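Local coordinates for protein tyrosinase (Aspergillus oryzae, PDB 6JUD) that probably oxidises L-tyrosine and L-dopa to L-dopaquinone with molecular oxygen, using a pair of copper ions, in melanin biosynthesis, at residues Pro171-Met176 with Lys193-Tyr198. The protein carries 2 engineered substitutions. Sequence-based numbering, arbitrary orientation.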
ATOM      1  N   PRO B 171      -5.887  -3.524 -12.761  1.00 12.60           N
ATOM      2  CA  PRO B 171      -6.250  -2.426 -13.672  1.00 14.38           C
ATOM      3  C   PRO B 171      -5.785  -1.075 -13.141  1.00 14.90           C
ATOM      4  O   PRO B 171      -5.814  -0.778 -11.950  1.00 14.56           O
ATOM      5  CB  PRO B 171      -7.778  -2.449 -13.660  1.00 16.31           C
ATOM      6  CG  PRO B 171      -8.127  -3.838 -13.253  1.00 14.71           C
ATOM      7  CD  PRO B 171      -7.060  -4.273 -12.289  1.00 13.05           C
ATOM      8  N   ILE B 172      -5.383  -0.194 -14.055  1.00 14.47           N
ATOM      9  CA  ILE B 172      -5.044   1.168 -13.676  1.00 15.24           C
ATOM     10  C   ILE B 172      -6.075   1.804 -12.754  1.00 15.39           C
ATOM     11  O   ILE B 172      -5.735   2.367 -11.710  1.00 14.01           O
ATOM     12  CB  ILE B 172      -4.910   2.035 -14.943  1.00 14.46           C
ATOM     13  CG1 ILE B 172      -3.807   1.575 -15.892  1.00 14.72           C
ATOM     14  CG2 ILE B 172      -4.696   3.491 -14.537  1.00 16.33           C
ATOM     15  CD1 ILE B 172      -3.899   2.124 -17.299  1.00 17.03           C
ATOM     16  N   LEU B 173      -7.344   1.739 -13.141  1.00 16.46           N
ATOM     17  CA  LEU B 173      -8.411   2.370 -12.379  1.00 15.69           C
ATOM     18  C   LEU B 173      -8.544   1.824 -10.961  1.00 16.15           C
ATOM     19  O   LEU B 173      -8.927   2.564 -10.054  1.00 19.77           O
ATOM     20  CB  LEU B 173      -9.758   2.165 -13.073  1.00 16.39           C
ATOM     21  CG  LEU B 173     -10.333   3.350 -13.824  1.00 22.03           C
ATOM     22  CD1 LEU B 173     -11.677   2.947 -14.424  1.00 20.88           C
ATOM     23  CD2 LEU B 173     -10.464   4.566 -12.914  1.00 20.68           C
ATOM     24  N   VAL B 174      -8.270   0.531 -10.787  1.00 16.11           N
ATOM     25  CA  VAL B 174      -8.394  -0.066  -9.448  1.00 17.30           C
ATOM     26  C   VAL B 174      -7.347   0.505  -8.511  1.00 14.63           C
ATOM     27  O   VAL B 174      -7.503   0.482  -7.284  1.00 18.35           O
ATOM     28  CB  VAL B 174      -8.330  -1.600  -9.572  1.00 19.24           C
ATOM     29  CG1 VAL B 174      -8.057  -2.300  -8.262  1.00 22.20           C
ATOM     30  CG2 VAL B 174      -9.648  -2.104 -10.170  1.00 17.99           C
ATOM     31  N   THR B 175      -6.261   1.066  -9.067  1.00 13.28           N
ATOM     32  CA  THR B 175      -5.186   1.575  -8.229  1.00 12.72           C
ATOM     33  C   THR B 175      -5.225   3.079  -7.994  1.00 11.90           C
ATOM     34  O   THR B 175      -4.297   3.647  -7.406  1.00 16.18           O
ATOM     35  CB  THR B 175      -3.809   1.202  -8.832  1.00 11.83           C
ATOM     36  OG1 THR B 175      -3.574   1.944 -10.034  1.00 14.81           O
ATOM     37  CG2 THR B 175      -3.779  -0.283  -9.168  1.00 16.05           C
ATOM     38  N   MET B 176      -6.284   3.749  -8.423  1.00 12.93           N
ATOM     39  CA  MET B 176      -6.472   5.187  -8.264  1.00 13.53           C
ATOM     40  C   MET B 176      -7.483   5.514  -7.179  1.00 12.63           C
ATOM     41  O   MET B 176      -8.666   5.204  -7.318  1.00 14.81           O
ATOM     42  CB  MET B 176      -6.961   5.776  -9.596  1.00 13.58           C
ATOM     43  CG  MET B 176      -5.926   5.715 -10.714  1.00 15.22           C
ATOM     44  SD  MET B 176      -6.664   6.034 -12.334  1.00 18.97           S
ATOM     45  CE  MET B 176      -7.617   7.512 -11.975  1.00 23.25           C
ATOM     46  N   LYS B 193     -13.305  12.780  -7.768  1.00 19.87           N
ATOM     47  CA  LYS B 193     -14.216  12.151  -6.814  1.00 18.24           C
ATOM     48  C   LYS B 193     -13.667  10.808  -6.358  1.00 16.15           C
ATOM     49  O   LYS B 193     -12.863  10.226  -7.093  1.00 18.41           O
ATOM     50  CB  LYS B 193     -15.583  11.937  -7.472  1.00 21.25           C
ATOM     51  CG  LYS B 193     -16.211  13.243  -7.941  1.00 22.94           C
ATOM     52  CD  LYS B 193     -17.693  13.053  -8.230  1.00 25.93           C
ATOM     53  CE  LYS B 193     -18.334  14.361  -8.674  1.00 25.79           C
ATOM     54  NZ  LYS B 193     -19.809  14.228  -8.789  1.00 31.39           N
ATOM     55  N   PRO B 194     -14.052  10.363  -5.175  1.00 16.72           N
ATOM     56  CA  PRO B 194     -13.572   9.050  -4.697  1.00 17.63           C
ATOM     57  C   PRO B 194     -13.951   7.980  -5.714  1.00 18.56           C
ATOM     58  O   PRO B 194     -15.084   7.991  -6.204  1.00 19.28           O
ATOM     59  CB  PRO B 194     -14.334   8.858  -3.387  1.00 16.58           C
ATOM     60  CG  PRO B 194     -14.543  10.273  -2.925  1.00 18.69           C
ATOM     61  CD  PRO B 194     -14.908  11.030  -4.184  1.00 18.39           C
ATOM     62  N   ASN B 195     -13.000   7.121  -6.029  1.00 17.02           N
ATOM     63  CA  ASN B 195     -13.161   6.107  -7.074  1.00 14.23           C
ATOM     64  C   ASN B 195     -13.850   4.870  -6.531  1.00 12.75           C
ATOM     65  O   ASN B 195     -13.298   4.180  -5.672  1.00 13.77           O
ATOM     66  CB  ASN B 195     -11.786   5.738  -7.627  1.00 12.91           C
ATOM     67  CG  ASN B 195     -11.829   4.698  -8.729  1.00 12.70           C
ATOM     68  OD1 ASN B 195     -12.895   4.290  -9.210  1.00 15.74           O
ATOM     69  ND2 ASN B 195     -10.645   4.254  -9.139  1.00 13.93           N
ATOM     70  N   PRO B 196     -15.061   4.584  -6.996  1.00 14.49           N
ATOM     71  CA  PRO B 196     -15.806   3.465  -6.416  1.00 13.53           C
ATOM     72  C   PRO B 196     -15.209   2.128  -6.851  1.00 12.29           C
ATOM     73  O   PRO B 196     -15.629   1.087  -6.341  1.00 13.12           O
ATOM     74  CB  PRO B 196     -17.206   3.625  -7.011  1.00 15.34           C
ATOM     75  CG  PRO B 196     -16.955   4.294  -8.331  1.00 14.80           C
ATOM     76  CD  PRO B 196     -15.805   5.244  -8.080  1.00 15.02           C
ATOM     77  N   LEU B 197     -14.216   2.155  -7.746  1.00 11.61           N
ATOM     78  CA  LEU B 197     -13.555   0.893  -8.091  1.00 13.32           C
ATOM     79  C   LEU B 197     -12.344   0.582  -7.218  1.00 12.85           C
ATOM     80  O   LEU B 197     -11.779  -0.519  -7.247  1.00 13.90           O
ATOM     81  CB  LEU B 197     -13.124   0.915  -9.566  1.00 11.88           C
ATOM     82  CG  LEU B 197     -14.244   0.820 -10.608  1.00 12.35           C
ATOM     83  CD1 LEU B 197     -13.668   1.014 -12.005  1.00 18.97           C
ATOM     84  CD2 LEU B 197     -14.982  -0.510 -10.502  1.00 15.63           C
ATOM     85  N   TYR B 198     -11.892   1.549  -6.440  1.00 11.46           N
ATOM     86  CA  TYR B 198     -10.715   1.418  -5.594  1.00 11.20           C
ATOM     87  C   TYR B 198     -10.983   0.584  -4.345  1.00 13.69           C
ATOM     88  O   TYR B 198     -10.101  -0.183  -3.940  1.00 14.61           O
ATOM     89  CB  TYR B 198     -10.287   2.819  -5.188  1.00 11.11           C
ATOM     90  CG  TYR B 198      -9.032   2.971  -4.373  1.00 12.04           C
ATOM     91  CD1 TYR B 198      -7.780   2.729  -4.926  1.00 12.09           C
ATOM     92  CD2 TYR B 198      -9.099   3.404  -3.050  1.00 12.05           C
ATOM     93  CE1 TYR B 198      -6.634   2.887  -4.159  1.00 14.93           C
ATOM     94  CE2 TYR B 198      -7.960   3.562  -2.289  1.00 13.10           C
ATOM     95  CZ  TYR B 198      -6.725   3.301  -2.851  1.00 14.61           C
ATOM     96  OH  TYR B 198      -5.581   3.481  -2.097  1.00 14.46           O
TER
HETATM   97  O   HOH W   1      -7.887  -1.208  -4.952  1.00 20.00           O
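Asn-195 reaches across and binds the carbonyls of Leu-173, in the short 3-10 turn 173-175, and of Met-176, just after it, through one amide nitrogen. The stronger bond runs from Asn-195 ND2 to Met-176 O, at 2.9 Å. It is fairly straight (156° at the hydrogen) and lies in the carbonyl plane and close to the Asn-195 amide plane. The second, from Asn-195 ND2 to Leu-173 O, is weak despite its 2.6 Å length, because it is bent to 118°. CG of Asn-195 stands anti to the backbone N (chi1 -180°), which carries the amide out to the turn.

The other end of the amide is held from its own segment. Leu-197 N donates to Asn-195 OD1 at 2.9 Å, closing an Asx turn. This donor sits well above the side-chain carbonyl plane. Within 171-176, Thr-175 N and Thr-175 OG1 both bind Ile-172 O, from the same face of its plane.

A water sits between Val-174 O and Tyr-198 O, 2.6 Å from the latter, and can bridge the two backbones; it has more acceptors in reach than protons to give. The ring of Tyr-198 lies obliquely against the carbonyls of Val-174 and Met-176, with its CD1 3.3 Å from Val-174 O.

Apolar packing between the two segments is slight. Leu-173 CD1 meets Leu-197 CD1 at 3.7 Å. Tyr-30 of helix 26-31 packs on Leu-173, and Leu-50 of helix 41-55 on Leu-197.

Segment 171-176 leads into the hairpin of strands 178-182 and 190-194, away from the copper site; 193-198 carries its last residues and the chain leaving it. The amide of buried Asn-195 thus adds a side-chain link between entering and leaving chains. Bound at nitrogen and oxygen, its rotation is fixed, and Met-176 O gains a good donor, Leu-173 O only a weak one.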